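Local coordinates for protein putative transcription regulator (Lactobacillus plantarum WCFS1, PDB 3COL) that probably acts as a TetR-family transcription regulator, binding DNA as a dimer through N-terminal helix-turn-helix domains, at residues A[61-69]-A[99-110]; A[158-166]-A[185-193]. All blocks are in the same frame, centred on the assembly; numbering follows the deposited sequence.

Interaction 1 (A[61-69]-A[99-110]); sequences VYARETNRI and YSLANPDSLTII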
loop_
_atom_site.group_PDB
_atom_site.type_symbol
_atom_site.label_atom_id
_atom_site.label_comp_id
_atom_site.label_asym_id
_atom_site.label_seq_id
_atom_site.Cartn_x
_atom_site.Cartn_y
_atom_site.Cartn_z
ATOM N N VAL A 61 -18.478 -3.201 -5.105
ATOM C CA VAL A 61 -17.237 -3.963 -5.129
ATOM C C VAL A 61 -16.385 -3.727 -3.867
ATOM O O VAL A 61 -15.784 -4.671 -3.328
ATOM C CB VAL A 61 -16.420 -3.703 -6.424
ATOM C CG1 VAL A 61 -15.051 -4.384 -6.342
ATOM C CG2 VAL A 61 -17.239 -4.181 -7.662
ATOM N N TYR A 62 -16.316 -2.485 -3.408
ATOM C CA TYR A 62 -15.643 -2.212 -2.114
ATOM C C TYR A 62 -16.201 -3.104 -0.983
ATOM O O TYR A 62 -15.426 -3.800 -0.307
ATOM C CB TYR A 62 -15.696 -0.735 -1.727
ATOM C CG TYR A 62 -14.798 -0.410 -0.514
ATOM C CD1 TYR A 62 -13.421 -0.395 -0.638
ATOM C CD2 TYR A 62 -15.353 -0.157 0.745
ATOM C CE1 TYR A 62 -12.608 -0.127 0.444
ATOM C CE2 TYR A 62 -14.552 0.107 1.841
ATOM C CZ TYR A 62 -13.181 0.120 1.680
ATOM O OH TYR A 62 -12.375 0.387 2.768
ATOM N N ALA A 63 -17.531 -3.108 -0.804
ATOM C CA ALA A 63 -18.153 -3.853 0.278
ATOM C C ALA A 63 -17.994 -5.373 0.094
ATOM O O ALA A 63 -17.795 -6.081 1.066
ATOM C CB ALA A 63 -19.635 -3.468 0.439
ATOM N N ARG A 64 -18.083 -5.861 -1.149
ATOM C CA ARG A 64 -17.810 -7.259 -1.459
ATOM C C ARG A 64 -16.411 -7.704 -1.033
ATOM O O ARG A 64 -16.269 -8.718 -0.320
ATOM C CB ARG A 64 -17.965 -7.544 -2.955
ATOM C CG ARG A 64 -17.953 -9.044 -3.306
ATOM C CD ARG A 64 -18.014 -9.286 -4.796
ATOM N NE ARG A 64 -16.775 -8.925 -5.480
ATOM C CZ ARG A 64 -16.535 -9.224 -6.760
ATOM N NH1 ARG A 64 -17.453 -9.885 -7.472
ATOM N NH2 ARG A 64 -15.380 -8.864 -7.326
ATOM N N GLU A 65 -15.391 -6.978 -1.485
ATOM C CA GLU A 65 -14.015 -7.311 -1.106
ATOM C C GLU A 65 -13.788 -7.258 0.415
ATOM O O GLU A 65 -13.306 -8.228 0.988
ATOM C CB GLU A 65 -12.971 -6.436 -1.840
ATOM C CG GLU A 65 -12.985 -6.621 -3.385
ATOM C CD GLU A 65 -13.013 -8.081 -3.801
ATOM O OE1 GLU A 65 -12.085 -8.842 -3.408
ATOM O OE2 GLU A 65 -13.965 -8.479 -4.504
ATOM N N THR A 66 -14.147 -6.142 1.057
ATOM C CA THR A 66 -13.928 -6.001 2.502
ATOM C C THR A 66 -14.688 -7.017 3.321
ATOM O O THR A 66 -14.163 -7.557 4.286
ATOM C CB THR A 66 -14.208 -4.578 3.015
ATOM O OG1 THR A 66 -15.548 -4.200 2.708
ATOM C CG2 THR A 66 -13.254 -3.624 2.388
ATOM N N ASN A 67 -15.921 -7.300 2.921
ATOM C CA ASN A 67 -16.725 -8.304 3.622
ATOM C C ASN A 67 -16.235 -9.744 3.470
ATOM O O ASN A 67 -16.564 -10.608 4.268
ATOM C CB ASN A 67 -18.193 -8.154 3.239
ATOM C CG ASN A 67 -18.882 -7.089 4.070
ATOM O OD1 ASN A 67 -18.929 -5.911 3.699
ATOM N ND2 ASN A 67 -19.374 -7.494 5.235
ATOM N N ARG A 68 -15.401 -9.995 2.473
ATOM C CA ARG A 68 -14.856 -11.337 2.322
ATOM C C ARG A 68 -13.695 -11.636 3.294
ATOM O O ARG A 68 -13.304 -12.789 3.474
ATOM C CB ARG A 68 -14.451 -11.616 0.852
ATOM C CG ARG A 68 -15.327 -12.668 0.169
ATOM C CD ARG A 68 -14.645 -13.282 -1.074
ATOM N NE ARG A 68 -15.109 -12.727 -2.365
ATOM C CZ ARG A 68 -14.489 -11.765 -3.040
ATOM N NH1 ARG A 68 -13.384 -11.208 -2.546
ATOM N NH2 ARG A 68 -14.971 -11.360 -4.209
ATOM N N ILE A 69 -13.145 -10.613 3.926
ATOM C CA ILE A 69 -11.971 -10.843 4.767
ATOM C C ILE A 69 -12.268 -11.706 6.024
ATOM O O ILE A 69 -11.622 -12.753 6.232
ATOM C CB ILE A 69 -11.260 -9.541 5.119
ATOM C CG1 ILE A 69 -10.955 -8.751 3.835
ATOM C CG2 ILE A 69 -9.967 -9.834 5.952
ATOM C CD1 ILE A 69 -10.356 -7.394 4.073
ATOM N N TYR A 99 -6.827 -15.195 3.750
ATOM C CA TYR A 99 -7.765 -14.500 2.856
ATOM C C TYR A 99 -7.071 -13.903 1.639
ATOM O O TYR A 99 -7.500 -14.104 0.510
ATOM C CB TYR A 99 -8.574 -13.396 3.556
ATOM C CG TYR A 99 -9.369 -12.640 2.519
ATOM C CD1 TYR A 99 -10.493 -13.230 1.916
ATOM C CD2 TYR A 99 -8.957 -11.390 2.062
ATOM C CE1 TYR A 99 -11.192 -12.574 0.942
ATOM C CE2 TYR A 99 -9.656 -10.730 1.072
ATOM C CZ TYR A 99 -10.768 -11.326 0.523
ATOM O OH TYR A 99 -11.480 -10.684 -0.471
ATOM N N SER A 100 -5.999 -13.152 1.886
ATOM C CA SER A 100 -5.284 -12.500 0.818
ATOM C C SER A 100 -4.659 -13.480 -0.187
ATOM O O SER A 100 -4.741 -13.261 -1.388
ATOM C CB SER A 100 -4.236 -11.525 1.386
ATOM O OG SER A 100 -3.590 -10.797 0.331
ATOM N N LEU A 101 -3.998 -14.535 0.279
ATOM C CA LEU A 101 -3.373 -15.476 -0.648
ATOM C C LEU A 101 -4.382 -16.217 -1.498
ATOM O O LEU A 101 -4.067 -16.631 -2.622
ATOM C CB LEU A 101 -2.506 -16.495 0.105
ATOM C CG LEU A 101 -1.312 -15.941 0.869
ATOM C CD1 LEU A 101 -0.619 -17.022 1.677
ATOM C CD2 LEU A 101 -0.336 -15.385 -0.138
ATOM N N ALA A 102 -5.581 -16.388 -0.949
ATOM C CA ALA A 102 -6.669 -17.138 -1.613
ATOM C C ALA A 102 -7.433 -16.244 -2.585
ATOM O O ALA A 102 -8.085 -16.753 -3.489
ATOM C CB ALA A 102 -7.616 -17.727 -0.577
ATOM N N ASN A 103 -7.338 -14.918 -2.352
ATOM C CA ASN A 103 -7.909 -13.818 -3.162
ATOM C C ASN A 103 -6.851 -12.759 -3.514
ATOM O O ASN A 103 -6.886 -11.644 -3.024
ATOM C CB ASN A 103 -9.058 -13.140 -2.408
ATOM C CG ASN A 103 -10.101 -14.140 -1.939
ATOM O OD1 ASN A 103 -11.099 -14.403 -2.634
ATOM N ND2 ASN A 103 -9.857 -14.743 -0.781
ATOM N N PRO A 104 -5.927 -13.110 -4.410
ATOM C CA PRO A 104 -4.701 -12.341 -4.691
ATOM C C PRO A 104 -4.878 -10.925 -5.234
ATOM O O PRO A 104 -3.898 -10.182 -5.240
ATOM C CB PRO A 104 -3.944 -13.199 -5.703
ATOM C CG PRO A 104 -4.621 -14.571 -5.673
ATOM C CD PRO A 104 -6.039 -14.336 -5.230
ATOM N N ASP A 105 -6.083 -10.561 -5.691
ATOM C CA ASP A 105 -6.365 -9.206 -6.164
ATOM C C ASP A 105 -7.210 -8.399 -5.203
ATOM O O ASP A 105 -7.472 -7.248 -5.471
ATOM C CB ASP A 105 -7.117 -9.221 -7.515
ATOM C CG ASP A 105 -6.243 -9.720 -8.640
ATOM O OD1 ASP A 105 -5.042 -9.368 -8.663
ATOM O OD2 ASP A 105 -6.759 -10.485 -9.458
ATOM N N SER A 106 -7.666 -9.012 -4.117
ATOM C CA SER A 106 -8.658 -8.351 -3.274
ATOM C C SER A 106 -8.104 -7.110 -2.596
ATOM O O SER A 106 -8.676 -6.021 -2.688
ATOM C CB SER A 106 -9.255 -9.345 -2.264
ATOM O OG SER A 106 -10.408 -8.786 -1.681
ATOM N N LEU A 107 -6.943 -7.249 -1.966
ATOM C CA LEU A 107 -6.340 -6.142 -1.266
ATOM C C LEU A 107 -5.957 -5.045 -2.236
ATOM O O LEU A 107 -6.079 -3.868 -1.925
ATOM C CB LEU A 107 -5.133 -6.635 -0.446
ATOM C CG LEU A 107 -5.400 -7.044 1.009
ATOM C CD1 LEU A 107 -6.364 -8.137 1.079
ATOM C CD2 LEU A 107 -4.096 -7.475 1.730
ATOM N N THR A 108 -5.518 -5.426 -3.432
ATOM C CA THR A 108 -5.189 -4.449 -4.470
ATOM C C THR A 108 -6.427 -3.623 -4.823
ATOM O O THR A 108 -6.345 -2.382 -4.923
ATOM C CB THR A 108 -4.639 -5.143 -5.748
ATOM O OG1 THR A 108 -3.412 -5.814 -5.430
ATOM C CG2 THR A 108 -4.384 -4.114 -6.891
ATOM N N ILE A 109 -7.570 -4.301 -4.987
ATOM C CA ILE A 109 -8.814 -3.628 -5.373
ATOM C C ILE A 109 -9.237 -2.632 -4.288
ATOM O O ILE A 109 -9.545 -1.478 -4.604
ATOM C CB ILE A 109 -9.945 -4.653 -5.632
ATOM C CG1 ILE A 109 -9.710 -5.415 -6.957
ATOM C CG2 ILE A 109 -11.355 -3.977 -5.622
ATOM C CD1 ILE A 109 -10.422 -6.758 -6.995
ATOM N N ILE A 110 -9.270 -3.109 -3.034
ATOM C CA ILE A 110 -9.605 -2.305 -1.843
ATOM C C ILE A 110 -8.704 -1.071 -1.773
ATOM O O ILE A 110 -9.181 0.047 -1.623
ATOM C CB ILE A 110 -9.465 -3.128 -0.535
ATOM C CG1 ILE A 110 -10.554 -4.224 -0.446
ATOM C CG2 ILE A 110 -9.506 -2.214 0.766
ATOM C CD1 ILE A 110 -10.271 -5.289 0.594
#

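Interaction 2 (A[158-166]-A[185-193]); sequences VVFSTIHTH and IFQMIWDAM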
loop_
_atom_site.group_PDB
_atom_site.type_symbol
_atom_site.label_atom_id
_atom_site.label_comp_id
_atom_site.label_asym_id
_atom_site.label_seq_id
_atom_site.Cartn_x
_atom_site.Cartn_y
_atom_site.Cartn_z
ATOM N N VAL A 158 0.675 -1.915 8.841
ATOM C CA VAL A 158 1.724 -2.925 8.785
ATOM C C VAL A 158 1.183 -4.336 8.453
ATOM O O VAL A 158 1.801 -5.070 7.660
ATOM C CB VAL A 158 2.652 -2.922 10.058
ATOM C CG1 VAL A 158 1.906 -3.375 11.333
ATOM C CG2 VAL A 158 3.817 -3.861 9.832
ATOM N N VAL A 159 0.037 -4.696 9.049
ATOM C CA VAL A 159 -0.665 -5.924 8.750
ATOM C C VAL A 159 -1.020 -5.994 7.270
ATOM O O VAL A 159 -0.685 -6.956 6.570
ATOM C CB VAL A 159 -1.960 -6.037 9.598
ATOM C CG1 VAL A 159 -2.854 -7.289 9.146
ATOM C CG2 VAL A 159 -1.606 -6.163 11.044
ATOM N N PHE A 160 -1.736 -5.003 6.787
ATOM C CA PHE A 160 -2.227 -5.074 5.429
ATOM C C PHE A 160 -1.163 -4.898 4.378
ATOM O O PHE A 160 -1.170 -5.610 3.353
ATOM C CB PHE A 160 -3.425 -4.120 5.234
ATOM C CG PHE A 160 -4.697 -4.719 5.744
ATOM C CD1 PHE A 160 -5.597 -5.300 4.871
ATOM C CD2 PHE A 160 -4.952 -4.782 7.126
ATOM C CE1 PHE A 160 -6.755 -5.888 5.358
ATOM C CE2 PHE A 160 -6.081 -5.367 7.608
ATOM C CZ PHE A 160 -6.988 -5.936 6.733
ATOM N N SER A 161 -0.243 -3.958 4.613
ATOM C CA SER A 161 0.813 -3.677 3.615
ATOM C C SER A 161 1.776 -4.841 3.420
ATOM O O SER A 161 2.109 -5.184 2.289
ATOM C CB SER A 161 1.569 -2.400 3.952
ATOM O OG SER A 161 2.709 -2.269 3.131
ATOM N N THR A 162 2.182 -5.462 4.522
ATOM C CA THR A 162 3.085 -6.639 4.510
ATOM C C THR A 162 2.424 -7.843 3.810
ATOM O O THR A 162 3.050 -8.471 2.978
ATOM C CB THR A 162 3.515 -7.057 5.940
ATOM O OG1 THR A 162 4.169 -5.940 6.566
ATOM C CG2 THR A 162 4.477 -8.272 5.950
ATOM N N ILE A 163 1.168 -8.136 4.166
ATOM C CA ILE A 163 0.436 -9.200 3.511
ATOM C C ILE A 163 0.183 -8.882 2.045
ATOM O O ILE A 163 0.282 -9.756 1.188
ATOM C CB ILE A 163 -0.866 -9.533 4.285
ATOM C CG1 ILE A 163 -0.495 -10.203 5.626
ATOM C CG2 ILE A 163 -1.808 -10.377 3.429
ATOM C CD1 ILE A 163 -1.678 -10.305 6.649
ATOM N N HIS A 164 -0.139 -7.628 1.739
ATOM C CA HIS A 164 -0.390 -7.291 0.361
ATOM C C HIS A 164 0.865 -7.484 -0.511
ATOM O O HIS A 164 0.775 -8.096 -1.551
ATOM C CB HIS A 164 -0.947 -5.871 0.236
ATOM C CG HIS A 164 -1.408 -5.543 -1.139
ATOM N ND1 HIS A 164 -1.411 -4.264 -1.636
ATOM C CD2 HIS A 164 -1.875 -6.331 -2.133
ATOM C CE1 HIS A 164 -1.852 -4.278 -2.883
ATOM N NE2 HIS A 164 -2.137 -5.518 -3.206
ATOM N N THR A 165 2.013 -6.962 -0.069
ATOM C CA THR A 165 3.292 -7.098 -0.778
ATOM C C THR A 165 3.652 -8.573 -0.996
ATOM O O THR A 165 4.040 -8.978 -2.090
ATOM C CB THR A 165 4.435 -6.369 -0.042
ATOM O OG1 THR A 165 4.097 -4.981 0.145
ATOM C CG2 THR A 165 5.736 -6.424 -0.839
ATOM N N HIS A 166 3.504 -9.365 0.050
ATOM C CA HIS A 166 3.793 -10.796 -0.000
ATOM C C HIS A 166 2.887 -11.463 -1.055
ATOM O O HIS A 166 3.341 -12.272 -1.845
ATOM C CB HIS A 166 3.593 -11.376 1.421
ATOM C CG HIS A 166 3.863 -12.851 1.538
ATOM N ND1 HIS A 166 5.037 -13.439 1.110
ATOM C CD2 HIS A 166 3.124 -13.847 2.084
ATOM C CE1 HIS A 166 5.002 -14.737 1.370
ATOM N NE2 HIS A 166 3.851 -15.010 1.956
ATOM N N ILE A 185 6.246 -14.610 8.026
ATOM C CA ILE A 185 5.706 -13.290 7.724
ATOM C C ILE A 185 5.153 -12.626 8.989
ATOM O O ILE A 185 5.355 -11.418 9.219
ATOM C CB ILE A 185 4.597 -13.406 6.650
ATOM C CG1 ILE A 185 5.093 -14.142 5.389
ATOM C CG2 ILE A 185 3.972 -12.019 6.344
ATOM C CD1 ILE A 185 6.387 -13.528 4.749
ATOM N N PHE A 186 4.452 -13.409 9.819
ATOM C CA PHE A 186 3.891 -12.906 11.082
ATOM C C PHE A 186 5.000 -12.469 12.029
ATOM O O PHE A 186 4.784 -11.592 12.841
ATOM C CB PHE A 186 3.024 -13.966 11.790
ATOM C CG PHE A 186 2.282 -13.424 13.015
ATOM C CD1 PHE A 186 1.391 -12.348 12.893
ATOM C CD2 PHE A 186 2.471 -13.980 14.262
ATOM C CE1 PHE A 186 0.726 -11.839 14.005
ATOM C CE2 PHE A 186 1.794 -13.492 15.376
ATOM C CZ PHE A 186 0.932 -12.425 15.255
ATOM N N GLN A 187 6.193 -13.061 11.939
ATOM C CA GLN A 187 7.281 -12.578 12.809
ATOM C C GLN A 187 7.583 -11.063 12.547
ATOM O O GLN A 187 7.721 -10.255 13.488
ATOM C CB GLN A 187 8.527 -13.438 12.664
ATOM C CG GLN A 187 9.578 -13.181 13.760
ATOM C CD GLN A 187 10.913 -13.825 13.410
ATOM O OE1 GLN A 187 11.426 -13.677 12.279
ATOM N NE2 GLN A 187 11.458 -14.575 14.347
HETATM N N MSE A 188 7.652 -10.672 11.282
HETATM C CA MSE A 188 7.845 -9.243 10.950
HETATM C C MSE A 188 6.660 -8.361 11.450
HETATM O O MSE A 188 6.862 -7.337 12.099
HETATM C CB MSE A 188 8.069 -9.045 9.453
HETATM C CG MSE A 188 7.761 -7.580 9.024
HETATM SE SE MSE A 188 8.235 -7.273 7.165
HETATM C CE MSE A 188 10.148 -6.973 7.284
ATOM N N ILE A 189 5.428 -8.783 11.161
ATOM C CA ILE A 189 4.223 -8.013 11.521
ATOM C C ILE A 189 4.048 -7.882 13.027
ATOM O O ILE A 189 3.766 -6.802 13.524
ATOM C CB ILE A 189 2.965 -8.646 10.894
ATOM C CG1 ILE A 189 3.018 -8.547 9.351
ATOM C CG2 ILE A 189 1.674 -8.057 11.506
ATOM C CD1 ILE A 189 1.976 -9.425 8.670
ATOM N N TRP A 190 4.226 -8.994 13.745
ATOM C CA TRP A 190 4.072 -9.005 15.206
ATOM C C TRP A 190 5.173 -8.220 15.916
ATOM O O TRP A 190 4.890 -7.484 16.859
ATOM C CB TRP A 190 3.972 -10.463 15.772
ATOM C CG TRP A 190 3.751 -10.535 17.303
ATOM C CD1 TRP A 190 4.550 -11.175 18.224
ATOM C CD2 TRP A 190 2.677 -9.930 18.071
ATOM N NE1 TRP A 190 4.040 -11.013 19.484
ATOM C CE2 TRP A 190 2.908 -10.244 19.429
ATOM C CE3 TRP A 190 1.562 -9.125 17.737
ATOM C CZ2 TRP A 190 2.048 -9.816 20.457
ATOM C CZ3 TRP A 190 0.720 -8.689 18.747
ATOM C CH2 TRP A 190 0.962 -9.029 20.099
ATOM N N ASP A 191 6.429 -8.402 15.506
ATOM C CA ASP A 191 7.528 -7.512 15.990
ATOM C C ASP A 191 7.211 -6.013 15.787
ATOM O O ASP A 191 7.447 -5.181 16.688
ATOM C CB ASP A 191 8.873 -7.836 15.314
ATOM C CG ASP A 191 9.449 -9.166 15.771
ATOM O OD1 ASP A 191 8.870 -9.751 16.701
ATOM O OD2 ASP A 191 10.469 -9.629 15.206
ATOM N N ALA A 192 6.731 -5.678 14.587
ATOM C CA ALA A 192 6.354 -4.271 14.251
ATOM C C ALA A 192 5.340 -3.764 15.270
ATOM O O ALA A 192 5.520 -2.709 15.825
ATOM C CB ALA A 192 5.750 -4.203 12.894
HETATM N N MSE A 193 4.296 -4.548 15.528
HETATM C CA MSE A 193 3.201 -4.149 16.432
HETATM C C MSE A 193 3.513 -4.183 17.941
HETATM O O MSE A 193 3.046 -3.333 18.686
HETATM C CB MSE A 193 1.968 -5.058 16.209
HETATM C CG MSE A 193 1.385 -5.054 14.774
HETATM SE SE MSE A 193 -0.027 -6.352 14.597
HETATM C CE MSE A 193 -1.506 -5.424 15.485
#

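Interaction 1 (A[61-69]-A[99-110])
In the all-helical TetR-type fold, this knobs-into-holes contact joins the C-terminal end of helix 54-67, which follows the helix-turn-helix, to the bend between helices 85-102 and 106-117, with Glu65 as a charged knob among Tyr99, Ser106, Ile109 and Ile110. The axes of the short segments 61-67 and 106-110 approach to 9.4 Å, at 139° between their directions. Glutamate suits this place because its methylenes pack on isoleucine while its carboxylate takes polar partners: CB lies 3.6 Å from Ile110 CG1, and CG touches CG2 of Ile109. A bend at chi2 (-47°) swings the carboxylate across the surface of its own helix, toward Arg64 and Arg68. Ser106 OG lies 2.4 Å from Glu65 OE1, a hydrogen bond of doubtfully short length. Arg68 grips the same carboxylate end-on with two nitrogens, its NH1 meeting OE1 from above the carboxylate plane, while Arg64 NE reaches OE2 nearly along the C-O axis. Arg64 in turn pairs with Asp17 of helix 11-26, extending the charge network into the DNA-binding domain. On the apolar flank, CG2 of Ile110 meets Tyr62 CE1, and Val61 CG1 meets Ile109 CG2. Tyr99 serves both characters: its ring takes Ile69 CA over one face in a CH-pi contact, 3.9 Å from the centroid, and Ile69 CG1 lies against its CE2. Its hydroxyl donates to Ser106 OG, again doubtfully short, and lies in the guanidinium plane of Arg68, where NH1 gives Tyr99 OH a weak, bent hydrogen bond of 2.9 Å (N-H...O 130°).

Interaction 2 (A[158-166]-A[185-193])
Ile189 packs as a knob into a hole formed by Val158, Val159, Thr162 and Ile163, in an antiparallel helix pair whose short segment axes come within 9.7 Å, at 159° between their directions. From CB its branches diverge. CG2 goes to Val159, meeting CG2 of that residue at 3.8 Å, whereas CG1, set anti to the carbonyl carbon (chi1 -66°), runs alongside Thr162 and comes within 3.7 Å of its CG2. At the tip, CD1 continues past Thr162 CB and reaches Ile163 CG1 at 4.0 Å. A branched isoleucine thus fills the hole in two directions at once. Threonine can line this apolar seam because it turns its two branches to different tasks: CG2 faces Ile185 and Ile189, while OG1 donates a 2.7 Å hydrogen bond to the carbonyl O of Val158, one turn back, which also accepts from Thr162 N. Toward one end of the seam, the small Ala192 sets its CB 3.6 Å from Val158 CG2, and the flexible selenomethionine Met193 lays CG by Val158 CG1 and its selenium by Val159 CG2. Toward the other, Ile185 covers a face of the His166 imidazole, with CD1 nearly over the ring centre in a CH-pi contact. His166 ND1 is hydrogen-bonded to Tyr175 OH, which gives this nitrogen of the buried ring a polar partner. Helices 152-171 and 182-193 resemble the dimerising pair of TetR relatives: Asp191 forms a salt bridge with Lys148 of the second subunit, whose Leu154 packs on Ile185 and Thr165, while within the chain Ile163 rests on helices 85-102 and 106-117.

Both segments of interaction 1 precede those of interaction 2 in the sequence, and the centres of the two contacts lie about 17 Å apart. They share no helix but meet directly: helices 85-102 and 106-117, which supply residues 99-110, also pack against helix 152-171. There Thr108 OG1 and His164 NE2 lie 2.6 Å apart, probably hydrogen-bonded, and Ser100 CB packs on Ile163 CG2. Interaction 1 joins this helical body to the helix following the DNA-binding motif, whereas interaction 2 lies beside the second subunit. Together they trace a continuous path of helices from the helix-turn-helix to the dimer interface, consistent with the coupling of these regions in TetR-family regulators.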